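Long-range contacts in YfkN protein (Bacillus subtilis subsp. subtilis, PDB 3GVE), which belongs to the calcineurin-like phosphoesterases, a family of metal-dependent proteins, and holds a manganese and a magnesium ion side by side: residues S13-H21 / A244-G252; T57-L65 / V210-G218. One frame throughout, in Å; residues are numbered along the deposited sequence. Where two conformers were deposited one is given.

Contact 1. Residues S13-H21 / A244-G252. With MN (manganese (II) ion), chain C; MG (magnesium ion), chain D.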
loop_
_atom_site.group_PDB
_atom_site.type_symbol
_atom_site.label_atom_id
_atom_site.label_comp_id
_atom_site.label_asym_id
_atom_site.label_seq_id
_atom_site.Cartn_x
_atom_site.Cartn_y
_atom_site.Cartn_z
ATOM N N SER A 13 21.335 -24.112 1.791
ATOM C CA SER A 13 20.412 -23.186 1.142
ATOM C C SER A 13 19.650 -22.420 2.206
ATOM O O SER A 13 19.238 -22.983 3.200
ATOM C CB SER A 13 19.424 -23.940 0.272
ATOM O OG SER A 13 20.069 -24.540 -0.823
ATOM N N ILE A 14 19.469 -21.128 1.986
ATOM C CA ILE A 14 18.685 -20.304 2.891
ATOM C C ILE A 14 17.535 -19.722 2.095
ATOM O O ILE A 14 17.752 -19.057 1.108
ATOM C CB ILE A 14 19.537 -19.137 3.465
ATOM C CG1 ILE A 14 20.785 -19.655 4.192
ATOM C CG2 ILE A 14 18.705 -18.280 4.414
ATOM C CD1 ILE A 14 21.894 -18.642 4.232
ATOM N N LEU A 15 16.317 -19.993 2.540
ATOM C CA LEU A 15 15.112 -19.431 1.915
ATOM C C LEU A 15 14.592 -18.298 2.787
ATOM O O LEU A 15 14.620 -18.419 3.994
ATOM C CB LEU A 15 14.049 -20.510 1.791
ATOM C CG LEU A 15 14.499 -21.834 1.150
ATOM C CD1 LEU A 15 13.306 -22.780 1.079
ATOM C CD2 LEU A 15 15.097 -21.618 -0.235
ATOM N N ALA A 16 14.124 -17.212 2.171
ATOM C CA ALA A 16 13.771 -16.004 2.928
ATOM C C ALA A 16 12.521 -15.298 2.447
ATOM O O ALA A 16 12.347 -15.086 1.234
ATOM C CB ALA A 16 14.935 -15.006 2.908
ATOM N N THR A 17 11.680 -14.897 3.408
ATOM C CA THR A 17 10.554 -13.983 3.080
ATOM C C THR A 17 10.818 -12.642 3.712
ATOM O O THR A 17 11.645 -12.516 4.693
ATOM C CB THR A 17 9.228 -14.576 3.571
ATOM O OG1 THR A 17 9.357 -14.972 4.965
ATOM C CG2 THR A 17 8.853 -15.783 2.756
ATOM N N THR A 18 10.222 -11.603 3.167
ATOM C CA THR A 18 10.307 -10.280 3.764
ATOM C C THR A 18 9.067 -9.461 3.450
ATOM O O THR A 18 8.448 -9.639 2.419
ATOM C CB THR A 18 11.579 -9.496 3.283
ATOM O OG1 THR A 18 11.843 -8.387 4.167
ATOM C CG2 THR A 18 11.426 -8.993 1.838
ATOM N N ASP A 19 8.743 -8.539 4.341
ATOM C CA ASP A 19 7.673 -7.576 4.107
ATOM C C ASP A 19 6.359 -8.252 3.675
ATOM O O ASP A 19 5.638 -7.775 2.825
ATOM C CB ASP A 19 8.131 -6.482 3.119
ATOM C CG ASP A 19 9.236 -5.615 3.698
ATOM O OD1 ASP A 19 8.909 -4.586 4.325
ATOM O OD2 ASP A 19 10.423 -5.975 3.526
ATOM N N ILE A 20 5.974 -9.348 4.356
ATOM C CA ILE A 20 4.762 -10.128 4.057
ATOM C C ILE A 20 3.532 -9.291 4.405
ATOM O O ILE A 20 2.504 -9.388 3.723
ATOM C CB ILE A 20 4.804 -11.478 4.839
ATOM C CG1 ILE A 20 5.819 -12.404 4.234
ATOM C CG2 ILE A 20 3.446 -12.129 4.819
ATOM C CD1 ILE A 20 5.630 -12.852 2.973
ATOM N N HIS A 21 3.641 -8.490 5.448
ATOM C CA HIS A 21 2.650 -7.499 5.861
ATOM C C HIS A 21 1.279 -8.156 6.084
ATOM O O HIS A 21 0.248 -7.668 5.641
ATOM C CB HIS A 21 2.593 -6.333 4.851
ATOM C CG HIS A 21 3.675 -5.315 5.049
ATOM N ND1 HIS A 21 3.722 -4.494 6.150
ATOM C CD2 HIS A 21 4.760 -5.003 4.302
ATOM C CE1 HIS A 21 4.781 -3.712 6.066
ATOM N NE2 HIS A 21 5.435 -4.001 4.959
ATOM N N ALA A 244 25.848 -14.147 4.815
ATOM C CA ALA A 244 24.652 -13.995 3.979
ATOM C C ALA A 244 23.804 -12.888 4.559
ATOM O O ALA A 244 23.710 -12.771 5.759
ATOM C CB ALA A 244 23.871 -15.293 3.965
ATOM N N ILE A 245 23.178 -12.113 3.679
ATOM C CA ILE A 245 22.308 -11.012 4.086
ATOM C C ILE A 245 20.942 -11.118 3.420
ATOM O O ILE A 245 20.835 -11.182 2.210
ATOM C CB ILE A 245 22.924 -9.634 3.739
ATOM C CG1 ILE A 245 24.271 -9.460 4.450
ATOM C CG2 ILE A 245 21.961 -8.511 4.129
ATOM C CD1 ILE A 245 25.111 -8.262 3.911
ATOM N N ILE A 246 19.907 -11.129 4.244
ATOM C CA ILE A 246 18.542 -10.966 3.774
ATOM C C ILE A 246 18.197 -9.478 3.950
ATOM O O ILE A 246 18.363 -8.929 5.027
ATOM C CB ILE A 246 17.547 -11.825 4.575
ATOM C CG1 ILE A 246 18.040 -13.276 4.749
ATOM C CG2 ILE A 246 16.161 -11.778 3.931
ATOM C CD1 ILE A 246 18.477 -13.952 3.478
ATOM N N SER A 247 17.720 -8.857 2.877
ATOM C CA SER A 247 17.393 -7.451 2.873
ATOM C C SER A 247 15.906 -7.332 2.604
ATOM O O SER A 247 15.273 -8.200 2.069
ATOM C CB SER A 247 18.223 -6.744 1.792
ATOM O OG SER A 247 17.920 -5.367 1.667
ATOM N N GLY A 248 15.367 -6.208 3.004
ATOM C CA GLY A 248 13.956 -5.874 2.820
ATOM C C GLY A 248 13.737 -4.364 2.902
ATOM O O GLY A 248 14.571 -3.596 2.456
ATOM N N HIS A 249 12.607 -4.012 3.504
ATOM C CA HIS A 249 12.191 -2.663 3.837
ATOM C C HIS A 249 11.770 -1.847 2.608
ATOM O O HIS A 249 10.736 -1.232 2.631
ATOM C CB HIS A 249 13.261 -1.953 4.674
ATOM C CG HIS A 249 12.851 -0.599 5.154
ATOM N ND1 HIS A 249 11.756 -0.397 5.969
ATOM C CD2 HIS A 249 13.394 0.622 4.933
ATOM C CE1 HIS A 249 11.646 0.894 6.229
ATOM N NE2 HIS A 249 12.623 1.534 5.609
ATOM N N GLN A 250 12.588 -1.830 1.558
ATOM C CA GLN A 250 12.327 -1.013 0.369
ATOM C C GLN A 250 11.243 -1.573 -0.554
ATOM O O GLN A 250 10.721 -0.864 -1.395
ATOM C CB GLN A 250 13.611 -0.794 -0.431
ATOM C CG GLN A 250 14.509 0.290 0.126
ATOM C CD GLN A 250 15.894 0.283 -0.503
ATOM O OE1 GLN A 250 16.370 -0.725 -0.974
ATOM N NE2 GLN A 250 16.545 1.425 -0.468
ATOM N N HIS A 251 10.901 -2.841 -0.386
ATOM C CA HIS A 251 9.909 -3.483 -1.252
ATOM C C HIS A 251 10.408 -3.566 -2.719
ATOM O O HIS A 251 9.610 -3.654 -3.642
ATOM C CB HIS A 251 8.521 -2.789 -1.160
ATOM C CG HIS A 251 7.854 -2.887 0.187
ATOM N ND1 HIS A 251 6.501 -2.698 0.346
ATOM C CD2 HIS A 251 8.343 -3.130 1.431
ATOM C CE1 HIS A 251 6.179 -2.846 1.620
ATOM N NE2 HIS A 251 7.281 -3.086 2.305
ATOM N N GLY A 252 11.728 -3.560 -2.903
ATOM C CA GLY A 252 12.358 -3.707 -4.210
ATOM C C GLY A 252 12.833 -5.119 -4.507
ATOM O O GLY A 252 12.469 -6.041 -3.786
HETATM MN MN MN C . 7.416 -3.050 4.549
HETATM MG MG MG D . 9.967 -1.816 6.758
HETATM O O HOH W 1 11.312 -5.476 0.826
HETATM O O HOH W 2 8.964 -1.482 4.558
HETATM O O HOH W 3 6.237 -1.162 4.846
#

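Contact 2. Residues T57-L65 / V210-G218. With MG (magnesium ion), chain D; MN (manganese (II) ion), chain C.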
loop_
_atom_site.group_PDB
_atom_site.type_symbol
_atom_site.label_atom_id
_atom_site.label_comp_id
_atom_site.label_asym_id
_atom_site.label_seq_id
_atom_site.Cartn_x
_atom_site.Cartn_y
_atom_site.Cartn_z
ATOM N N THR A 57 18.390 -27.066 4.201
ATOM C CA THR A 57 17.664 -25.830 3.907
ATOM C C THR A 57 17.144 -25.169 5.177
ATOM O O THR A 57 16.491 -25.791 6.017
ATOM C CB THR A 57 16.509 -26.087 2.908
ATOM O OG1 THR A 57 17.060 -26.509 1.658
ATOM C CG2 THR A 57 15.703 -24.823 2.671
ATOM N N LEU A 58 17.455 -23.889 5.304
ATOM C CA LEU A 58 16.947 -23.056 6.374
ATOM C C LEU A 58 15.904 -22.110 5.803
ATOM O O LEU A 58 15.970 -21.777 4.636
ATOM C CB LEU A 58 18.093 -22.247 6.983
ATOM C CG LEU A 58 19.259 -23.093 7.495
ATOM C CD1 LEU A 58 20.398 -22.156 7.863
ATOM C CD2 LEU A 58 18.815 -23.951 8.702
ATOM N N LEU A 59 14.974 -21.679 6.653
ATOM C CA LEU A 59 13.898 -20.780 6.265
ATOM C C LEU A 59 13.795 -19.635 7.281
ATOM O O LEU A 59 13.642 -19.845 8.460
ATOM C CB LEU A 59 12.584 -21.560 6.170
ATOM C CG LEU A 59 11.307 -20.730 5.958
ATOM C CD1 LEU A 59 11.326 -20.005 4.605
ATOM C CD2 LEU A 59 10.086 -21.654 6.055
ATOM N N VAL A 60 13.896 -18.415 6.778
ATOM C CA VAL A 60 13.912 -17.223 7.639
ATOM C C VAL A 60 12.967 -16.151 7.133
ATOM O O VAL A 60 12.707 -16.042 5.952
ATOM C CB VAL A 60 15.348 -16.632 7.761
ATOM C CG1 VAL A 60 16.307 -17.703 8.311
ATOM C CG2 VAL A 60 15.854 -16.109 6.424
ATOM N N ASP A 61 12.455 -15.369 8.065
ATOM C CA ASP A 61 11.656 -14.193 7.718
ATOM C C ASP A 61 12.380 -12.924 8.122
ATOM O O ASP A 61 13.028 -12.888 9.156
ATOM C CB ASP A 61 10.296 -14.215 8.400
ATOM C CG ASP A 61 9.426 -13.066 7.948
ATOM O OD1 ASP A 61 8.964 -13.069 6.795
ATOM O OD2 ASP A 61 9.256 -12.137 8.728
ATOM N N ASN A 62 12.233 -11.889 7.305
ATOM C CA ASN A 62 12.955 -10.639 7.517
ATOM C C ASN A 62 12.177 -9.457 8.101
ATOM O O ASN A 62 12.668 -8.340 8.070
ATOM C CB ASN A 62 13.631 -10.218 6.207
ATOM C CG ASN A 62 14.912 -9.417 6.438
ATOM O OD1 ASN A 62 15.698 -9.732 7.322
ATOM N ND2 ASN A 62 15.124 -8.382 5.610
ATOM N N GLY A 63 10.989 -9.714 8.651
ATOM C CA GLY A 63 10.227 -8.674 9.326
ATOM C C GLY A 63 9.226 -7.931 8.449
ATOM O O GLY A 63 9.068 -8.236 7.280
ATOM N N ASP A 64 8.553 -6.946 9.040
ATOM C CA ASP A 64 7.328 -6.331 8.475
ATOM C C ASP A 64 6.335 -7.457 8.125
ATOM O O ASP A 64 5.852 -7.584 7.006
ATOM C CB ASP A 64 7.627 -5.415 7.271
ATOM C CG ASP A 64 7.889 -3.982 7.677
ATOM O OD1 ASP A 64 8.078 -3.744 8.887
ATOM O OD2 ASP A 64 7.929 -3.125 6.765
ATOM N N LEU A 65 6.063 -8.275 9.135
ATOM C CA LEU A 65 5.305 -9.520 9.019
ATOM C C LEU A 65 3.880 -9.453 9.590
ATOM O O LEU A 65 2.953 -9.936 8.973
ATOM C CB LEU A 65 6.084 -10.637 9.721
ATOM C CG LEU A 65 5.338 -11.960 9.913
ATOM C CD1 LEU A 65 5.108 -12.627 8.582
ATOM C CD2 LEU A 65 6.139 -12.887 10.865
ATOM N N VAL A 210 28.694 -19.972 10.531
ATOM C CA VAL A 210 28.001 -19.258 9.454
ATOM C C VAL A 210 27.095 -18.239 10.113
ATOM O O VAL A 210 26.393 -18.571 11.036
ATOM C CB VAL A 210 27.138 -20.219 8.613
ATOM C CG1 VAL A 210 26.306 -19.446 7.582
ATOM C CG2 VAL A 210 28.018 -21.261 7.928
ATOM N N ILE A 211 27.149 -16.998 9.650
ATOM C CA ILE A 211 26.344 -15.930 10.231
ATOM C C ILE A 211 25.395 -15.356 9.171
ATOM O O ILE A 211 25.837 -14.909 8.114
ATOM C CB ILE A 211 27.230 -14.800 10.841
ATOM C CG1 ILE A 211 27.967 -15.308 12.097
ATOM C CG2 ILE A 211 26.373 -13.573 11.183
ATOM C CD1 ILE A 211 28.948 -14.317 12.690
ATOM N N ILE A 212 24.094 -15.375 9.492
ATOM C CA ILE A 212 23.024 -14.871 8.548
ATOM C C ILE A 212 22.450 -13.633 9.163
ATOM O O ILE A 212 21.988 -13.639 10.330
ATOM C CB ILE A 212 21.965 -15.948 8.355
ATOM C CG1 ILE A 212 22.591 -17.207 7.713
ATOM C CG2 ILE A 212 20.881 -15.382 7.437
ATOM C CD1 ILE A 212 21.718 -18.420 7.794
ATOM N N ALA A 213 22.524 -12.526 8.426
ATOM C CA ALA A 213 21.918 -11.281 8.881
ATOM C C ALA A 213 20.506 -11.141 8.348
ATOM O O ALA A 213 20.347 -11.134 7.087
ATOM C CB ALA A 213 22.776 -10.096 8.371
ATOM N N LEU A 214 19.546 -11.019 9.244
ATOM C CA LEU A 214 18.190 -10.659 8.894
ATOM C C LEU A 214 18.125 -9.131 9.009
ATOM O O LEU A 214 17.795 -8.569 10.032
ATOM C CB LEU A 214 17.213 -11.389 9.811
ATOM C CG LEU A 214 17.456 -12.913 9.890
ATOM C CD1 LEU A 214 16.483 -13.582 10.836
ATOM C CD2 LEU A 214 17.422 -13.596 8.536
ATOM N N ALA A 215 18.516 -8.486 7.918
ATOM C CA ALA A 215 18.688 -7.050 7.899
ATOM C C ALA A 215 17.442 -6.385 7.346
ATOM O O ALA A 215 17.254 -6.314 6.150
ATOM C CB ALA A 215 19.912 -6.695 7.062
ATOM N N HIS A 216 16.589 -5.907 8.246
ATOM C CA HIS A 216 15.363 -5.235 7.804
ATOM C C HIS A 216 15.713 -3.804 7.442
ATOM O O HIS A 216 15.513 -2.873 8.200
ATOM C CB HIS A 216 14.185 -5.271 8.792
ATOM C CG HIS A 216 12.911 -4.798 8.156
ATOM N ND1 HIS A 216 12.082 -5.650 7.465
ATOM C CD2 HIS A 216 12.404 -3.556 7.970
ATOM C CE1 HIS A 216 11.095 -4.962 6.921
ATOM N NE2 HIS A 216 11.262 -3.689 7.220
ATOM N N THR A 217 16.253 -3.684 6.241
ATOM C CA THR A 217 16.844 -2.447 5.754
ATOM C C THR A 217 17.218 -2.704 4.300
ATOM O O THR A 217 17.528 -3.810 3.935
ATOM C CB THR A 217 18.066 -2.043 6.627
ATOM O OG1 THR A 217 18.561 -0.763 6.228
ATOM C CG2 THR A 217 19.193 -3.079 6.565
ATOM N N GLY A 218 17.156 -1.665 3.483
ATOM C CA GLY A 218 17.370 -1.789 2.059
ATOM C C GLY A 218 18.771 -1.430 1.626
ATOM O O GLY A 218 19.692 -1.341 2.417
HETATM MG MG MG D . 9.967 -1.816 6.758
HETATM MN MN MN C . 7.416 -3.050 4.549
HETATM O O HOH W 2 8.964 -1.482 4.558
HETATM O O HOH W 3 6.237 -1.162 4.846
#

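Contact 1. Residues S13-H21 / A244-G252
Asp19 meets the 244-252 segment with both carboxylate oxygens, each given a separate task. OD1 binds the manganese ion at 2.1 Å, and because His251 NE2 binds the same ion, the 3.0 Å between Asp19 OD1 and His251 NE2 is the spacing of two ligands and not a hydrogen bond. OD2 turns back to the chain: the backbone N of His249 donates to it over 2.9 Å on the syn side, while Thr18 OG1 donates from the opposite face of the carboxylate. Water 1 also donates to OD2 and accepts from His251 N; three donors at OD2 and the metal bond at OD1 together restrain the carboxylate's rotation. With chi1 at -163°, Thr18 OG1 points away from its backbone N and lies on the side of Asp19 OD2.

His21 and His251 approach rim to rim, neither over the face of the other, with planes at 58° and each NE2 turned to the manganese. ND1 of His21 is hydrogen-bonded outside the two segments, where Gln67 is the main polar partner of this side chain. His249, whose side chain starts away from strand 13-17, instead gives ND1 to the magnesium ion, and its NE2 is hydrogen-bonded to Glu229 OE2. Metal ligands placed in loops just beyond the C-terminal ends of strands are a hallmark of the calcineurin-like phosphoesterase fold, and here strands 13-17 and 244-247 deliver theirs from two different sheets, running nearly parallel at 19° with 8.2 Å between axes.

Upstream, the facing is apolar. Ala16 CB sits 3.6 Å from Ile246 CG2, with CD1 of the same isoleucine also against it. Ile14 extends CD1 to Ala244 CB at 3.9 Å. Between Thr18 and Gly248 the backbones close in, and Thr18 OG1 packs directly on Gly248 CA at 3.5 Å.

Contact 2. Residues T57-L65 / V210-G218
Asn62 makes two hydrogen bonds to the 210-218 segment, accepting from His216 through its backbone and donating to Ala215 through its side chain. His216 ND1 reaches Asn62 O over 2.8 Å, with an N-H...O angle of 153° and the oxygen in the plane of the imidazole ring. Across the ring, His216 NE2 binds the magnesium ion at 2.3 Å; bond and metal together hold the ring, and Asn62 is thus a second-shell residue positioning a metal ligand. Asn62 ND2 donates to Ala215 O, 3.0 Å away and well above that carbonyl's plane. The extended first torsion of Asn62 (chi1 -151°) carries its amide to the 210-218 backbone, where OD1 lies against Leu214.

Asp64 OD2 bridges the two ions, at 2.4 Å from magnesium and 2.3 Å from manganese, and the carboxylate also has His109 as a polar partner. The Asp64 and His216 side chains cross at about a right angle beside the magnesium; Asn108 and His249 are further ligands of that ion. Behind this site, Asp61, whose OD1 is hydrogen-bonded to Thr17, accepts from Gly63 N at OD2 in an Asx turn between strand and metal loop.

Farther from the ions the contact is apolar: Val60 CG2 rests on Leu214 CD2 at 3.6 Å, and Leu58 CD1 meets Ile212 CD1 in a looser touch. Strands 57-61 and 210-215 lie in different sheets; the axes of the two segments come within 8.7 Å, at 26° between their directions. Ile246 of strand 244-247 and Tyr167 of strand 160-170 add to this interior, while strand 9-17 pairs in parallel with 57-61.

The centres of contacts 1 and 2 lie about 6 Å apart, and both belong to the buried middle of one calcineurin-like phosphoesterase domain. Strands 9-17 and 57-61 are parallel neighbours in one sheet; 210-215 and 244-247 are parallel neighbours in the other, so each contact joins the same two sheets. Along the chain the order is 13-21, 57-65, 210-218, 244-252, which nests contact 2 inside the loop closed by contact 1. They also touch directly, Thr17 O lying 2.7 Å from Asn62 N, a probable hydrogen bond. Waters 2 and 3 are common to both, and four segments far apart in sequence supply all the protein ligands of the two ions but Asn108.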